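Local atomic coordinates of ATP-dependent DNA helicase (Mycobacterium smegmatis, PDB entry 5V9X), a protein that uses ATP hydrolysis to move 3'-to-5' along a single DNA strand and unwind RNA:DNA hybrids. Residues Q99-S104 with R186-D191. Numbering follows the deposited sequence.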
ATOM      1  N   GLN A  99      -5.234  27.089  10.403  1.00 54.29           N
ATOM      2  CA  GLN A  99      -4.234  26.945  11.455  1.00 51.04           C
ATOM      3  C   GLN A  99      -3.693  25.528  11.588  1.00 48.75           C
ATOM      4  O   GLN A  99      -2.497  25.350  11.840  1.00 49.39           O
ATOM      5  CB  GLN A  99      -4.820  27.383  12.800  1.00 55.43           C
ATOM      6  CG  GLN A  99      -5.127  28.871  12.892  1.00 67.78           C
ATOM      7  CD  GLN A  99      -3.891  29.707  13.155  1.00 74.55           C
ATOM      8  OE1 GLN A  99      -3.176  29.490  14.135  1.00 74.34           O
ATOM      9  NE2 GLN A  99      -3.630  30.670  12.276  1.00 79.04           N
ATOM     10  N   VAL A 100      -4.545  24.518  11.438  1.00 46.95           N
ATOM     11  CA  VAL A 100      -4.152  23.119  11.555  1.00 43.61           C
ATOM     12  C   VAL A 100      -4.433  22.428  10.229  1.00 38.31           C
ATOM     13  O   VAL A 100      -5.487  22.639   9.623  1.00 44.62           O
ATOM     14  CB  VAL A 100      -4.896  22.415  12.711  1.00 45.37           C
ATOM     15  CG1 VAL A 100      -4.543  20.934  12.760  1.00 42.73           C
ATOM     16  CG2 VAL A 100      -4.573  23.088  14.038  1.00 43.37           C
ATOM     17  N   LEU A 101      -3.485  21.609   9.777  1.00 34.49           N
ATOM     18  CA  LEU A 101      -3.623  20.852   8.536  1.00 36.73           C
ATOM     19  C   LEU A 101      -3.475  19.369   8.852  1.00 42.29           C
ATOM     20  O   LEU A 101      -2.386  18.909   9.209  1.00 47.90           O
ATOM     21  CB  LEU A 101      -2.591  21.295   7.500  1.00 38.30           C
ATOM     22  CG  LEU A 101      -2.657  20.569   6.151  1.00 39.59           C
ATOM     23  CD1 LEU A 101      -3.965  20.867   5.435  1.00 36.69           C
ATOM     24  CD2 LEU A 101      -1.470  20.931   5.277  1.00 42.64           C
ATOM     25  N   TYR A 102      -4.570  18.627   8.723  1.00 43.03           N
ATOM     26  CA  TYR A 102      -4.568  17.180   8.886  1.00 42.51           C
ATOM     27  C   TYR A 102      -4.615  16.530   7.510  1.00 46.58           C
ATOM     28  O   TYR A 102      -5.469  16.874   6.687  1.00 51.32           O
ATOM     29  CB  TYR A 102      -5.758  16.732   9.739  1.00 36.13           C
ATOM     30  CG  TYR A 102      -5.987  15.235   9.768  1.00 37.01           C
ATOM     31  CD1 TYR A 102      -6.697  14.602   8.757  1.00 38.97           C
ATOM     32  CD2 TYR A 102      -5.513  14.459  10.818  1.00 33.81           C
ATOM     33  CE1 TYR A 102      -6.912  13.242   8.777  1.00 38.62           C
ATOM     34  CE2 TYR A 102      -5.729  13.094  10.848  1.00 33.56           C
ATOM     35  CZ  TYR A 102      -6.429  12.490   9.821  1.00 37.14           C
ATOM     36  OH  TYR A 102      -6.655  11.132   9.832  1.00 35.88           O
ATOM     37  N   VAL A 103      -3.706  15.587   7.266  1.00 43.48           N
ATOM     38  CA  VAL A 103      -3.615  14.888   5.988  1.00 42.25           C
ATOM     39  C   VAL A 103      -3.873  13.407   6.222  1.00 43.58           C
ATOM     40  O   VAL A 103      -3.211  12.781   7.060  1.00 43.90           O
ATOM     41  CB  VAL A 103      -2.245  15.100   5.318  1.00 40.39           C
ATOM     42  CG1 VAL A 103      -2.179  14.345   4.000  1.00 41.22           C
ATOM     43  CG2 VAL A 103      -1.981  16.582   5.099  1.00 36.54           C
ATOM     44  N   SER A 104      -4.829  12.850   5.477  1.00 43.39           N
ATOM     45  CA  SER A 104      -5.160  11.436   5.524  1.00 39.91           C
ATOM     46  C   SER A 104      -4.992  10.803   4.148  1.00 38.96           C
ATOM     47  O   SER A 104      -5.407  11.389   3.143  1.00 38.33           O
ATOM     48  CB  SER A 104      -6.602  11.215   6.001  1.00 37.45           C
ATOM     49  OG  SER A 104      -6.979   9.855   5.858  1.00 36.12           O
ATOM     50  N   ARG A 186       0.208  26.375  11.345  1.00 54.56           N
ATOM     51  CA  ARG A 186       1.200  26.150  12.389  1.00 56.18           C
ATOM     52  C   ARG A 186       1.453  24.680  12.688  1.00 53.40           C
ATOM     53  O   ARG A 186       2.562  24.331  13.092  1.00 59.16           O
ATOM     54  CB  ARG A 186       0.777  26.853  13.686  1.00 60.75           C
ATOM     55  CG  ARG A 186       0.719  28.370  13.581  1.00 68.26           C
ATOM     56  CD  ARG A 186       0.365  29.016  14.913  1.00 79.04           C
ATOM     57  NE  ARG A 186       0.332  30.474  14.818  1.00 90.62           N
ATOM     58  CZ  ARG A 186       0.007  31.286  15.820  1.00 98.56           C
ATOM     59  NH1 ARG A 186      -0.318  30.787  17.005  1.00103.42           N
ATOM     60  NH2 ARG A 186       0.007  32.599  15.636  1.00 99.34           N
ATOM     61  N   THR A 187       0.458  23.817  12.501  1.00 47.46           N
ATOM     62  CA  THR A 187       0.581  22.394  12.777  1.00 45.98           C
ATOM     63  C   THR A 187       0.206  21.601  11.534  1.00 49.59           C
ATOM     64  O   THR A 187      -0.705  21.982  10.793  1.00 58.43           O
ATOM     65  CB  THR A 187      -0.315  21.975  13.958  1.00 46.78           C
ATOM     66  OG1 THR A 187       0.012  22.754  15.115  1.00 49.31           O
ATOM     67  CG2 THR A 187      -0.139  20.496  14.286  1.00 43.39           C
ATOM     68  N   VAL A 188       0.923  20.503  11.303  1.00 43.56           N
ATOM     69  CA  VAL A 188       0.625  19.572  10.222  1.00 42.09           C
ATOM     70  C   VAL A 188       0.599  18.167  10.803  1.00 49.75           C
ATOM     71  O   VAL A 188       1.623  17.673  11.291  1.00 55.99           O
ATOM     72  CB  VAL A 188       1.646  19.663   9.075  1.00 42.48           C
ATOM     73  CG1 VAL A 188       1.436  18.522   8.093  1.00 38.44           C
ATOM     74  CG2 VAL A 188       1.526  21.002   8.366  1.00 48.25           C
ATOM     75  N   ILE A 189      -0.565  17.526  10.751  1.00 46.56           N
ATOM     76  CA  ILE A 189      -0.737  16.153  11.209  1.00 40.66           C
ATOM     77  C   ILE A 189      -0.758  15.245   9.989  1.00 41.73           C
ATOM     78  O   ILE A 189      -1.548  15.463   9.060  1.00 44.06           O
ATOM     79  CB  ILE A 189      -2.024  15.995  12.037  1.00 36.02           C
ATOM     80  CG1 ILE A 189      -2.065  17.019  13.173  1.00 33.24           C
ATOM     81  CG2 ILE A 189      -2.135  14.580  12.588  1.00 31.67           C
ATOM     82  CD1 ILE A 189      -3.332  16.961  14.001  1.00 31.91           C
ATOM     83  N   VAL A 190       0.110  14.241   9.979  1.00 41.61           N
ATOM     84  CA  VAL A 190       0.162  13.246   8.918  1.00 40.54           C
ATOM     85  C   VAL A 190      -0.247  11.921   9.544  1.00 42.59           C
ATOM     86  O   VAL A 190       0.577  11.218  10.140  1.00 46.49           O
ATOM     87  CB  VAL A 190       1.546  13.163   8.264  1.00 40.70           C
ATOM     88  CG1 VAL A 190       1.571  12.060   7.215  1.00 36.99           C
ATOM     89  CG2 VAL A 190       1.915  14.498   7.638  1.00 41.68           C
ATOM     90  N   ASP A 191      -1.527  11.587   9.418  1.00 40.27           N
ATOM     91  CA  ASP A 191      -2.062  10.357   9.984  1.00 41.04           C
ATOM     92  C   ASP A 191      -1.734   9.174   9.083  1.00 38.54           C
ATOM     93  O   ASP A 191      -1.676   9.300   7.857  1.00 46.98           O
ATOM     94  CB  ASP A 191      -3.573  10.474  10.164  1.00 44.85           C
ATOM     95  CG  ASP A 191      -4.101   9.596  11.276  1.00 49.10           C
ATOM     96  OD1 ASP A 191      -3.414   8.620  11.646  1.00 49.75           O
ATOM     97  OD2 ASP A 191      -5.207   9.884  11.778  1.00 49.83           O
TER
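The hydroxyl of Y102 donates a hydrogen bond to D191, OH to OD2 2.7 Å, reaching the anti side of that oxygen from 27° out of the carboxylate plane. Ring and carboxylate stand almost perpendicular, with OD2 at the ring's edge. With CG anti to the backbone N (chi1 170°), the Y102 ring lies along the sheet face and its hydroxyl comes to D191, whose position it probably helps to set. D191 opens the sequence DEVH, which fits the DExH motif II (Walker B) of superfamily 2 helicases, and its side chain lies about 3 Å from the bound magnesium ion and about 5 Å from AMP-PNP; an acidic side chain suits a place this close to the metal, and the aromatic hydroxyl of Y102 suits a neighbour that has to reach it.

The two parallel strands are joined by backbone hydrogen bonds: I189 N to L101 O and V103 N to I189 O, both 2.8 Å, with L101 N to T187 O and D191 N to V103 O extending the pattern. At the start, Q99 O accepts R186 N at 2.9 Å and, weakly, T187 N. Beyond it the Q99 and R186 side chains run side by side, OE1 of Q99 lying over one guanidinium face.

Beta-branched residues suit these extended, buried strands. On the face of V100, T187 and Y102, I189 sets CG2 3.8 Å from Y102 CD2, while its CD1 meets V100 CG1; on the other face, L101 CB packs against V188 CG2.

Both strands are interior to the parallel sheet of the first RecA-like domain. Strand 162-165 flanks 100-103, and strand 221-226 flanks 187-191; helix 75-88 packs on I189 and V100, and helix 107-116 on Y102.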